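Aminotransferase (PDB 3JTX) probably catalyses the pyridoxal 5'-phosphate-dependent transfer of an amino group, as a member of the class I and II aminotransferases. Local coordinates at residues Y12-A20 with Q352-A360; I144-F154 with R361-Y372. All blocks are in the same frame, centred on the assembly; numbering follows the deposited sequence.

Interaction 1 of 2, residues Y12-A20 with Q352-A360; sequences YPFARLHEA and QVLPGRFLA
Helix 13-20, the second helix of the chain, packs on the short edge strand 354-355 and the 3-10 turn 356-359 that follows it, and its residues L17, R16 and P13 make most of the contact. L17 projects from the helix onto residues 352-355. Its CG stands anti to the backbone N (chi1 -164°), which carries both methyls toward Q352-P355. CD1 presses on P355 CD at 3.4 Å, a tight fit, and lies 3.4 Å from V353 O. This carbonyl is buried and has no polar partner in the model. L17 CD2 rests on Q352 CB at 4.0 Å.

In this PLP-dependent aminotransferase fold, strand 354-355 borders the small antiparallel sheet beside strand 372-376. Helix 338-349 touches P355, and its R343 donates to A20 O. The ring of F358 has P355 CB over the rim of one face and R16 CB over the rim of the opposite one, and A20 CB meets the edge in the ring plane, 3.9 Å from CZ. The R16 chain bends at chi3 (-84°), and F358 CB then sits over one face of its guanidinium. The guanidinium and ring planes are 35° apart. R16 NH2 donates to a water, and that water donates to A360 O at 3.1 Å. At the start of the helix, P13 CG meets L359 CD2 at 3.7 Å, the two side chains crossing at about a right angle.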
loop_
_atom_site.group_PDB
_atom_site.type_symbol
_atom_site.label_atom_id
_atom_site.label_comp_id
_atom_site.label_asym_id
_atom_site.label_seq_id
_atom_site.Cartn_x
_atom_site.Cartn_y
_atom_site.Cartn_z
ATOM N N TYR A 12 -1.383 -6.163 -17.092
ATOM C CA TYR A 12 -2.389 -5.387 -17.828
ATOM C C TYR A 12 -2.674 -5.976 -19.222
ATOM O O TYR A 12 -2.020 -5.608 -20.213
ATOM C CB TYR A 12 -1.959 -3.924 -17.976
ATOM C CG TYR A 12 -1.601 -3.185 -16.691
ATOM C CD1 TYR A 12 -2.321 -3.364 -15.498
ATOM C CD2 TYR A 12 -0.548 -2.283 -16.689
ATOM C CE1 TYR A 12 -1.969 -2.663 -14.334
ATOM C CE2 TYR A 12 -0.198 -1.577 -15.558
ATOM C CZ TYR A 12 -0.899 -1.754 -14.392
ATOM O OH TYR A 12 -0.489 -1.016 -13.303
ATOM N N PRO A 13 -3.666 -6.884 -19.303
ATOM C CA PRO A 13 -4.030 -7.497 -20.583
ATOM C C PRO A 13 -4.265 -6.466 -21.696
ATOM O O PRO A 13 -3.799 -6.689 -22.818
ATOM C CB PRO A 13 -5.331 -8.240 -20.265
ATOM C CG PRO A 13 -5.270 -8.521 -18.788
ATOM C CD PRO A 13 -4.504 -7.372 -18.187
ATOM N N PHE A 14 -4.933 -5.342 -21.373
ATOM C CA PHE A 14 -5.281 -4.308 -22.378
ATOM C C PHE A 14 -4.072 -3.924 -23.219
ATOM O O PHE A 14 -4.215 -3.624 -24.411
ATOM C CB PHE A 14 -5.903 -3.048 -21.747
ATOM C CG PHE A 14 -4.900 -1.943 -21.460
ATOM C CD1 PHE A 14 -4.485 -1.074 -22.475
ATOM C CD2 PHE A 14 -4.355 -1.788 -20.183
ATOM C CE1 PHE A 14 -3.556 -0.063 -22.217
ATOM C CE2 PHE A 14 -3.421 -0.778 -19.916
ATOM C CZ PHE A 14 -3.022 0.086 -20.937
ATOM N N ALA A 15 -2.886 -3.931 -22.607
ATOM C CA ALA A 15 -1.655 -3.625 -23.339
ATOM C C ALA A 15 -1.338 -4.655 -24.418
ATOM O O ALA A 15 -0.737 -4.315 -25.427
ATOM C CB ALA A 15 -0.462 -3.472 -22.380
ATOM N N ARG A 16 -1.746 -5.902 -24.223
ATOM C CA ARG A 16 -1.401 -6.981 -25.172
ATOM C C ARG A 16 -2.119 -6.889 -26.513
ATOM O O ARG A 16 -1.710 -7.524 -27.490
ATOM C CB ARG A 16 -1.670 -8.347 -24.563
ATOM C CG ARG A 16 -0.703 -8.692 -23.456
ATOM C CD ARG A 16 -0.664 -10.185 -23.266
ATOM N NE ARG A 16 -1.745 -10.656 -22.404
ATOM C CZ ARG A 16 -2.130 -11.927 -22.305
ATOM N NH1 ARG A 16 -1.548 -12.882 -23.039
ATOM N NH2 ARG A 16 -3.115 -12.246 -21.475
ATOM N N LEU A 17 -3.192 -6.110 -26.550
ATOM C CA LEU A 17 -3.865 -5.829 -27.793
ATOM C C LEU A 17 -2.870 -5.224 -28.805
ATOM O O LEU A 17 -2.885 -5.588 -29.979
ATOM C CB LEU A 17 -5.066 -4.897 -27.556
ATOM C CG LEU A 17 -6.051 -4.839 -28.721
ATOM C CD1 LEU A 17 -6.623 -6.230 -28.975
ATOM C CD2 LEU A 17 -7.161 -3.794 -28.483
ATOM N N HIS A 18 -1.980 -4.348 -28.327
ATOM C CA HIS A 18 -1.067 -3.615 -29.198
ATOM C C HIS A 18 -0.153 -4.538 -30.005
ATOM O O HIS A 18 -0.129 -4.440 -31.225
ATOM C CB HIS A 18 -0.233 -2.592 -28.409
ATOM C CG HIS A 18 0.600 -1.710 -29.284
ATOM N ND1 HIS A 18 0.055 -0.721 -30.077
ATOM C CD2 HIS A 18 1.934 -1.690 -29.522
ATOM C CE1 HIS A 18 1.017 -0.126 -30.758
ATOM N NE2 HIS A 18 2.165 -0.695 -30.440
ATOM N N GLU A 19 0.570 -5.439 -29.338
ATOM C CA GLU A 19 1.434 -6.412 -30.043
ATOM C C GLU A 19 0.620 -7.189 -31.077
ATOM O O GLU A 19 1.072 -7.387 -32.207
ATOM C CB GLU A 19 2.089 -7.422 -29.080
ATOM C CG GLU A 19 3.393 -6.977 -28.391
ATOM C CD GLU A 19 3.871 -7.980 -27.298
ATOM O OE1 GLU A 19 3.528 -9.189 -27.366
ATOM O OE2 GLU A 19 4.595 -7.559 -26.367
ATOM N N ALA A 20 -0.580 -7.610 -30.687
ATOM C CA ALA A 20 -1.454 -8.413 -31.549
ATOM C C ALA A 20 -1.967 -7.668 -32.796
ATOM O O ALA A 20 -2.351 -8.304 -33.779
ATOM C CB ALA A 20 -2.624 -8.951 -30.746
ATOM N N GLN A 352 -11.481 -0.748 -30.541
ATOM C CA GLN A 352 -10.639 -1.591 -29.703
ATOM C C GLN A 352 -11.487 -2.452 -28.729
ATOM O O GLN A 352 -12.134 -1.928 -27.804
ATOM C CB GLN A 352 -9.658 -0.719 -28.911
ATOM C CG GLN A 352 -8.721 0.146 -29.766
ATOM C CD GLN A 352 -7.955 1.177 -28.935
ATOM O OE1 GLN A 352 -8.528 2.146 -28.444
ATOM N NE2 GLN A 352 -6.662 0.957 -28.772
ATOM N N VAL A 353 -11.485 -3.762 -28.958
ATOM C CA VAL A 353 -12.057 -4.733 -28.010
ATOM C C VAL A 353 -10.974 -5.715 -27.583
ATOM O O VAL A 353 -9.955 -5.838 -28.251
ATOM C CB VAL A 353 -13.281 -5.492 -28.591
ATOM C CG1 VAL A 353 -14.349 -4.497 -29.041
ATOM C CG2 VAL A 353 -12.883 -6.429 -29.742
ATOM N N LEU A 354 -11.188 -6.412 -26.470
ATOM C CA LEU A 354 -10.150 -7.292 -25.899
ATOM C C LEU A 354 -10.403 -8.770 -26.236
ATOM O O LEU A 354 -11.412 -9.337 -25.784
ATOM C CB LEU A 354 -10.104 -7.121 -24.382
ATOM C CG LEU A 354 -8.852 -7.683 -23.689
ATOM C CD1 LEU A 354 -7.585 -6.972 -24.177
ATOM C CD2 LEU A 354 -8.965 -7.571 -22.179
ATOM N N PRO A 355 -9.496 -9.407 -27.019
ATOM C CA PRO A 355 -9.611 -10.840 -27.234
ATOM C C PRO A 355 -9.696 -11.597 -25.905
ATOM O O PRO A 355 -8.858 -11.409 -25.007
ATOM C CB PRO A 355 -8.321 -11.177 -27.996
ATOM C CG PRO A 355 -8.036 -9.939 -28.750
ATOM C CD PRO A 355 -8.372 -8.848 -27.789
ATOM N N GLY A 356 -10.728 -12.418 -25.762
ATOM C CA GLY A 356 -10.979 -13.107 -24.490
ATOM C C GLY A 356 -9.841 -14.007 -24.057
ATOM O O GLY A 356 -9.618 -14.212 -22.859
ATOM N N ARG A 357 -9.107 -14.552 -25.019
ATOM C CA ARG A 357 -7.966 -15.423 -24.708
ATOM C C ARG A 357 -6.927 -14.705 -23.838
ATOM O O ARG A 357 -6.192 -15.342 -23.068
ATOM C CB ARG A 357 -7.339 -15.984 -25.998
ATOM C CG ARG A 357 -6.558 -14.969 -26.819
ATOM C CD ARG A 357 -6.172 -15.538 -28.177
ATOM N NE ARG A 357 -7.356 -15.854 -28.968
ATOM C CZ ARG A 357 -7.347 -16.515 -30.121
ATOM N NH1 ARG A 357 -6.205 -16.945 -30.649
ATOM N NH2 ARG A 357 -8.485 -16.733 -30.764
ATOM N N PHE A 358 -6.897 -13.378 -23.916
ATOM C CA PHE A 358 -5.947 -12.601 -23.119
ATOM C C PHE A 358 -6.283 -12.519 -21.634
ATOM O O PHE A 358 -5.438 -12.075 -20.837
ATOM C CB PHE A 358 -5.787 -11.184 -23.699
ATOM C CG PHE A 358 -5.140 -11.132 -25.081
ATOM C CD1 PHE A 358 -4.439 -12.210 -25.611
ATOM C CD2 PHE A 358 -5.215 -9.973 -25.835
ATOM C CE1 PHE A 358 -3.837 -12.128 -26.880
ATOM C CE2 PHE A 358 -4.618 -9.885 -27.106
ATOM C CZ PHE A 358 -3.936 -10.957 -27.622
ATOM N N LEU A 359 -7.505 -12.914 -21.258
ATOM C CA LEU A 359 -7.960 -12.888 -19.861
ATOM C C LEU A 359 -7.995 -14.280 -19.228
ATOM O O LEU A 359 -8.494 -14.448 -18.102
ATOM C CB LEU A 359 -9.376 -12.272 -19.778
ATOM C CG LEU A 359 -9.515 -10.836 -20.289
ATOM C CD1 LEU A 359 -10.975 -10.366 -20.243
ATOM C CD2 LEU A 359 -8.634 -9.938 -19.441
ATOM N N ALA A 360 -7.485 -15.278 -19.955
ATOM C CA ALA A 360 -7.619 -16.663 -19.542
ATOM C C ALA A 360 -6.332 -17.456 -19.740
ATOM O O ALA A 360 -5.463 -17.087 -20.539
ATOM C CB ALA A 360 -8.746 -17.313 -20.313
HETATM O O HOH W 1 -3.169 -15.441 -21.880
#

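Interaction 2 of 2, residues I144-F154 with R361-Y372; sequences IHFANCPAPSF and RDTEQGNPGEGY
N148 and T363 reach for each other from opposite directions and meet in a nearly straight hydrogen bond. N148 ND2 donates to T363 OG1 at 2.8 Å, with an N-H...O angle of 163° and the oxygen close to the amide plane. T363 chi1 (73°) places OG1 between its own backbone N and carbonyl carbon. There OG1 also accepts from Q365 N, an ST turn, and donates to G366 O at 3.0 Å. Three bonds therefore grip this hydroxyl. The other end of the amide is fixed as well: N148 OD1 accepts from N127, and P368 CG packs 3.6 Å from OD1.

Strand 143-148 is the outermost strand of the large mixed sheet within this chain, and the loop 361-372 lies along it before entering the small antiparallel sheet. R361 crosses F146 at about a right angle. F146 CE2 sits over one face of the guanidinium, 3.6 Å from NE, while the two planes are 64° apart. R361 NH2 forms a salt bridge with E134 and lies 3.7 Å from I144 CG2. Beyond the strand, F154 turns its edge to the face of Y372 in an offset edge-to-face pair, with centroids 5.7 Å apart and planes nearly perpendicular. W330 stacks on Y372 and meets F154 edge-to-face. Between these two ends, a water donates to both C149 O and P368 O.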
loop_
_atom_site.group_PDB
_atom_site.type_symbol
_atom_site.label_atom_id
_atom_site.label_comp_id
_atom_site.label_asym_id
_atom_site.label_seq_id
_atom_site.Cartn_x
_atom_site.Cartn_y
_atom_site.Cartn_z
ATOM N N ILE A 144 -1.282 -21.746 -8.680
ATOM C CA ILE A 144 -2.612 -21.295 -9.101
ATOM C C ILE A 144 -3.322 -22.369 -9.927
ATOM O O ILE A 144 -2.726 -22.977 -10.822
ATOM C CB ILE A 144 -2.594 -19.931 -9.841
ATOM C CG1 ILE A 144 -4.041 -19.466 -10.088
ATOM C CG2 ILE A 144 -1.783 -20.014 -11.155
ATOM C CD1 ILE A 144 -4.246 -17.975 -10.092
ATOM N N HIS A 145 -4.587 -22.620 -9.584
ATOM C CA HIS A 145 -5.406 -23.595 -10.259
ATOM C C HIS A 145 -6.695 -22.930 -10.703
ATOM O O HIS A 145 -7.159 -21.990 -10.063
ATOM C CB HIS A 145 -5.662 -24.795 -9.351
ATOM C CG HIS A 145 -4.435 -25.615 -9.098
ATOM N ND1 HIS A 145 -4.158 -26.772 -9.793
ATOM C CD2 HIS A 145 -3.397 -25.429 -8.250
ATOM C CE1 HIS A 145 -3.013 -27.277 -9.370
ATOM N NE2 HIS A 145 -2.530 -26.480 -8.434
ATOM N N PHE A 146 -7.251 -23.394 -11.818
ATOM C CA PHE A 146 -8.318 -22.678 -12.512
ATOM C C PHE A 146 -9.614 -23.472 -12.609
ATOM O O PHE A 146 -9.617 -24.618 -13.047
ATOM C CB PHE A 146 -7.821 -22.250 -13.905
ATOM C CG PHE A 146 -6.732 -21.209 -13.853
ATOM C CD1 PHE A 146 -7.027 -19.896 -13.514
ATOM C CD2 PHE A 146 -5.418 -21.540 -14.139
ATOM C CE1 PHE A 146 -6.027 -18.936 -13.447
ATOM C CE2 PHE A 146 -4.416 -20.591 -14.072
ATOM C CZ PHE A 146 -4.717 -19.280 -13.744
ATOM N N ALA A 147 -10.709 -22.859 -12.152
ATOM C CA ALA A 147 -12.061 -23.377 -12.332
ATOM C C ALA A 147 -12.691 -22.629 -13.514
ATOM O O ALA A 147 -13.018 -21.443 -13.394
ATOM C CB ALA A 147 -12.894 -23.183 -11.069
ATOM N N ASN A 148 -12.844 -23.317 -14.646
ATOM C CA ASN A 148 -13.337 -22.698 -15.883
ATOM C C ASN A 148 -14.785 -22.262 -15.789
ATOM O O ASN A 148 -15.591 -22.902 -15.101
ATOM C CB ASN A 148 -13.177 -23.634 -17.087
ATOM C CG ASN A 148 -11.737 -23.809 -17.508
ATOM O OD1 ASN A 148 -10.834 -23.088 -17.071
ATOM N ND2 ASN A 148 -11.506 -24.805 -18.347
ATOM N N CYS A 149 -15.093 -21.173 -16.493
ATOM C CA CYS A 149 -16.412 -20.544 -16.478
ATOM C C CYS A 149 -17.044 -20.556 -17.879
ATOM O O CYS A 149 -16.966 -19.567 -18.610
ATOM C CB CYS A 149 -16.263 -19.111 -15.981
ATOM S SG CYS A 149 -15.593 -19.029 -14.321
ATOM N N PRO A 150 -17.638 -21.698 -18.275
ATOM C CA PRO A 150 -18.226 -21.833 -19.610
ATOM C C PRO A 150 -19.647 -21.304 -19.693
ATOM O O PRO A 150 -20.339 -21.230 -18.678
ATOM C CB PRO A 150 -18.229 -23.353 -19.822
ATOM C CG PRO A 150 -18.479 -23.895 -18.449
ATOM C CD PRO A 150 -17.666 -22.981 -17.540
ATOM N N ALA A 151 -20.073 -20.965 -20.909
ATOM C CA ALA A 151 -21.454 -20.577 -21.206
ATOM C C ALA A 151 -22.415 -21.710 -20.845
ATOM O O ALA A 151 -21.999 -22.862 -20.799
ATOM C CB ALA A 151 -21.592 -20.236 -22.702
ATOM N N PRO A 152 -23.698 -21.395 -20.586
ATOM C CA PRO A 152 -24.334 -20.059 -20.581
ATOM C C PRO A 152 -24.323 -19.292 -19.248
ATOM O O PRO A 152 -24.555 -18.089 -19.249
ATOM C CB PRO A 152 -25.786 -20.367 -20.969
ATOM C CG PRO A 152 -26.029 -21.750 -20.417
ATOM C CD PRO A 152 -24.701 -22.479 -20.518
ATOM N N SER A 153 -24.091 -19.966 -18.127
ATOM C CA SER A 153 -24.103 -19.294 -16.821
ATOM C C SER A 153 -22.811 -18.505 -16.557
ATOM O O SER A 153 -22.842 -17.450 -15.914
ATOM C CB SER A 153 -24.297 -20.317 -15.702
ATOM O OG SER A 153 -23.093 -21.045 -15.458
ATOM N N PHE A 154 -21.696 -19.034 -17.063
ATOM C CA PHE A 154 -20.336 -18.578 -16.737
ATOM C C PHE A 154 -19.994 -18.695 -15.238
ATOM O O PHE A 154 -19.066 -18.042 -14.768
ATOM C CB PHE A 154 -20.064 -17.158 -17.276
ATOM C CG PHE A 154 -20.324 -17.016 -18.742
ATOM C CD1 PHE A 154 -19.384 -17.429 -19.667
ATOM C CD2 PHE A 154 -21.529 -16.503 -19.196
ATOM C CE1 PHE A 154 -19.632 -17.332 -21.027
ATOM C CE2 PHE A 154 -21.790 -16.393 -20.558
ATOM C CZ PHE A 154 -20.841 -16.803 -21.473
ATOM N N ARG A 361 -6.223 -18.544 -18.981
ATOM C CA ARG A 361 -5.221 -19.563 -19.220
ATOM C C ARG A 361 -5.827 -20.832 -19.830
ATOM O O ARG A 361 -6.966 -21.193 -19.577
ATOM C CB ARG A 361 -4.482 -19.925 -17.930
ATOM C CG ARG A 361 -3.115 -20.482 -18.265
ATOM C CD ARG A 361 -2.357 -20.937 -17.125
ATOM N NE ARG A 361 -1.769 -19.864 -16.325
ATOM C CZ ARG A 361 -1.003 -20.113 -15.270
ATOM N NH1 ARG A 361 -0.754 -21.376 -14.932
ATOM N NH2 ARG A 361 -0.497 -19.124 -14.551
ATOM N N ASP A 362 -5.028 -21.471 -20.669
ATOM C CA ASP A 362 -5.384 -22.785 -21.232
ATOM C C ASP A 362 -5.400 -23.921 -20.183
ATOM O O ASP A 362 -4.592 -23.985 -19.263
ATOM C CB ASP A 362 -4.468 -23.133 -22.411
ATOM C CG ASP A 362 -5.245 -23.510 -23.658
ATOM O OD1 ASP A 362 -6.052 -24.471 -23.621
ATOM O OD2 ASP A 362 -5.051 -22.826 -24.681
ATOM N N THR A 363 -6.384 -24.818 -20.318
ATOM C CA THR A 363 -6.547 -25.936 -19.387
ATOM C C THR A 363 -6.816 -27.245 -20.128
ATOM O O THR A 363 -6.977 -27.254 -21.352
ATOM C CB THR A 363 -7.728 -25.705 -18.401
ATOM O OG1 THR A 363 -8.987 -25.863 -19.091
ATOM C CG2 THR A 363 -7.642 -24.306 -17.756
ATOM N N GLU A 364 -6.898 -28.343 -19.376
ATOM C CA GLU A 364 -7.301 -29.629 -19.944
ATOM C C GLU A 364 -8.674 -29.540 -20.632
ATOM O O GLU A 364 -9.029 -30.425 -21.407
ATOM C CB GLU A 364 -7.304 -30.733 -18.876
ATOM N N GLN A 365 -9.443 -28.485 -20.355
ATOM C CA GLN A 365 -10.732 -28.265 -21.047
ATOM C C GLN A 365 -10.720 -27.064 -22.011
ATOM O O GLN A 365 -11.778 -26.495 -22.315
ATOM C CB GLN A 365 -11.859 -28.129 -20.010
ATOM C CG GLN A 365 -11.995 -29.361 -19.102
ATOM C CD GLN A 365 -13.025 -29.201 -17.989
ATOM O OE1 GLN A 365 -13.244 -28.097 -17.459
ATOM N NE2 GLN A 365 -13.651 -30.315 -17.611
ATOM N N GLY A 366 -9.538 -26.703 -22.521
ATOM C CA GLY A 366 -9.378 -25.558 -23.435
ATOM C C GLY A 366 -9.321 -24.209 -22.721
ATOM O O GLY A 366 -9.501 -24.154 -21.491
ATOM N N ASN A 367 -9.040 -23.140 -23.491
ATOM C CA ASN A 367 -8.976 -21.750 -22.998
ATOM C C ASN A 367 -10.387 -21.163 -23.035
ATOM O O ASN A 367 -10.933 -20.951 -24.126
ATOM C CB ASN A 367 -7.997 -20.913 -23.854
ATOM C CG ASN A 367 -7.930 -19.440 -23.438
ATOM O OD1 ASN A 367 -8.952 -18.803 -23.197
ATOM N ND2 ASN A 367 -6.718 -18.895 -23.359
ATOM N N PRO A 368 -10.992 -20.920 -21.847
ATOM C CA PRO A 368 -12.384 -20.488 -21.809
ATOM C C PRO A 368 -12.587 -18.991 -22.158
ATOM O O PRO A 368 -13.716 -18.505 -22.107
ATOM C CB PRO A 368 -12.790 -20.778 -20.362
ATOM C CG PRO A 368 -11.533 -20.574 -19.593
ATOM C CD PRO A 368 -10.434 -21.067 -20.488
ATOM N N GLY A 369 -11.493 -18.282 -22.458
ATOM C CA GLY A 369 -11.547 -16.954 -23.058
ATOM C C GLY A 369 -11.650 -16.961 -24.574
ATOM O O GLY A 369 -12.161 -16.018 -25.169
ATOM N N GLU A 370 -11.187 -18.029 -25.215
ATOM C CA GLU A 370 -11.242 -18.107 -26.679
ATOM C C GLU A 370 -12.680 -18.074 -27.169
ATOM O O GLU A 370 -13.567 -18.680 -26.563
ATOM C CB GLU A 370 -10.603 -19.386 -27.195
ATOM C CG GLU A 370 -9.102 -19.384 -27.212
ATOM C CD GLU A 370 -8.519 -20.629 -27.887
ATOM O OE1 GLU A 370 -9.283 -21.374 -28.537
ATOM O OE2 GLU A 370 -7.295 -20.850 -27.755
ATOM N N GLY A 371 -12.916 -17.358 -28.266
ATOM C CA GLY A 371 -14.253 -17.299 -28.852
ATOM C C GLY A 371 -15.127 -16.186 -28.307
ATOM O O GLY A 371 -16.294 -16.076 -28.694
ATOM N N TYR A 372 -14.560 -15.354 -27.428
ATOM C CA TYR A 372 -15.241 -14.196 -26.844
ATOM C C TYR A 372 -14.350 -12.981 -26.915
ATOM O O TYR A 372 -13.143 -13.126 -26.922
ATOM C CB TYR A 372 -15.557 -14.448 -25.366
ATOM C CG TYR A 372 -16.643 -15.467 -25.175
ATOM C CD1 TYR A 372 -17.977 -15.081 -25.103
ATOM C CD2 TYR A 372 -16.343 -16.820 -25.089
ATOM C CE1 TYR A 372 -18.988 -16.020 -24.950
ATOM C CE2 TYR A 372 -17.356 -17.772 -24.925
ATOM C CZ TYR A 372 -18.671 -17.362 -24.868
ATOM O OH TYR A 372 -19.679 -18.296 -24.720
HETATM O O HOH W 2 -16.104 -18.025 -20.763
#

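Overall arrangement
Following the chain, helix 13-20, near the N terminus, is the first of these segments and waits for its partner until 352-360, so interaction 1 closes a loop of 331 residues. Strand 143-148 and the residues after it lie within that loop. Their partner, 361-372, directly follows 352-360, so interaction 2 closes outside the first loop and the two contacts cross. One continuous stretch, 352-372, thus faces helix 13-20 with its first part and the edge of the large mixed sheet with its second. The two contacts touch: G356 N lies 2.8 Å from Y372 O, a probable hydrogen bond, and A360 packs on N367. The G356-Y372 pair lies where strands 354-355 and 372-376 of the small sheet meet.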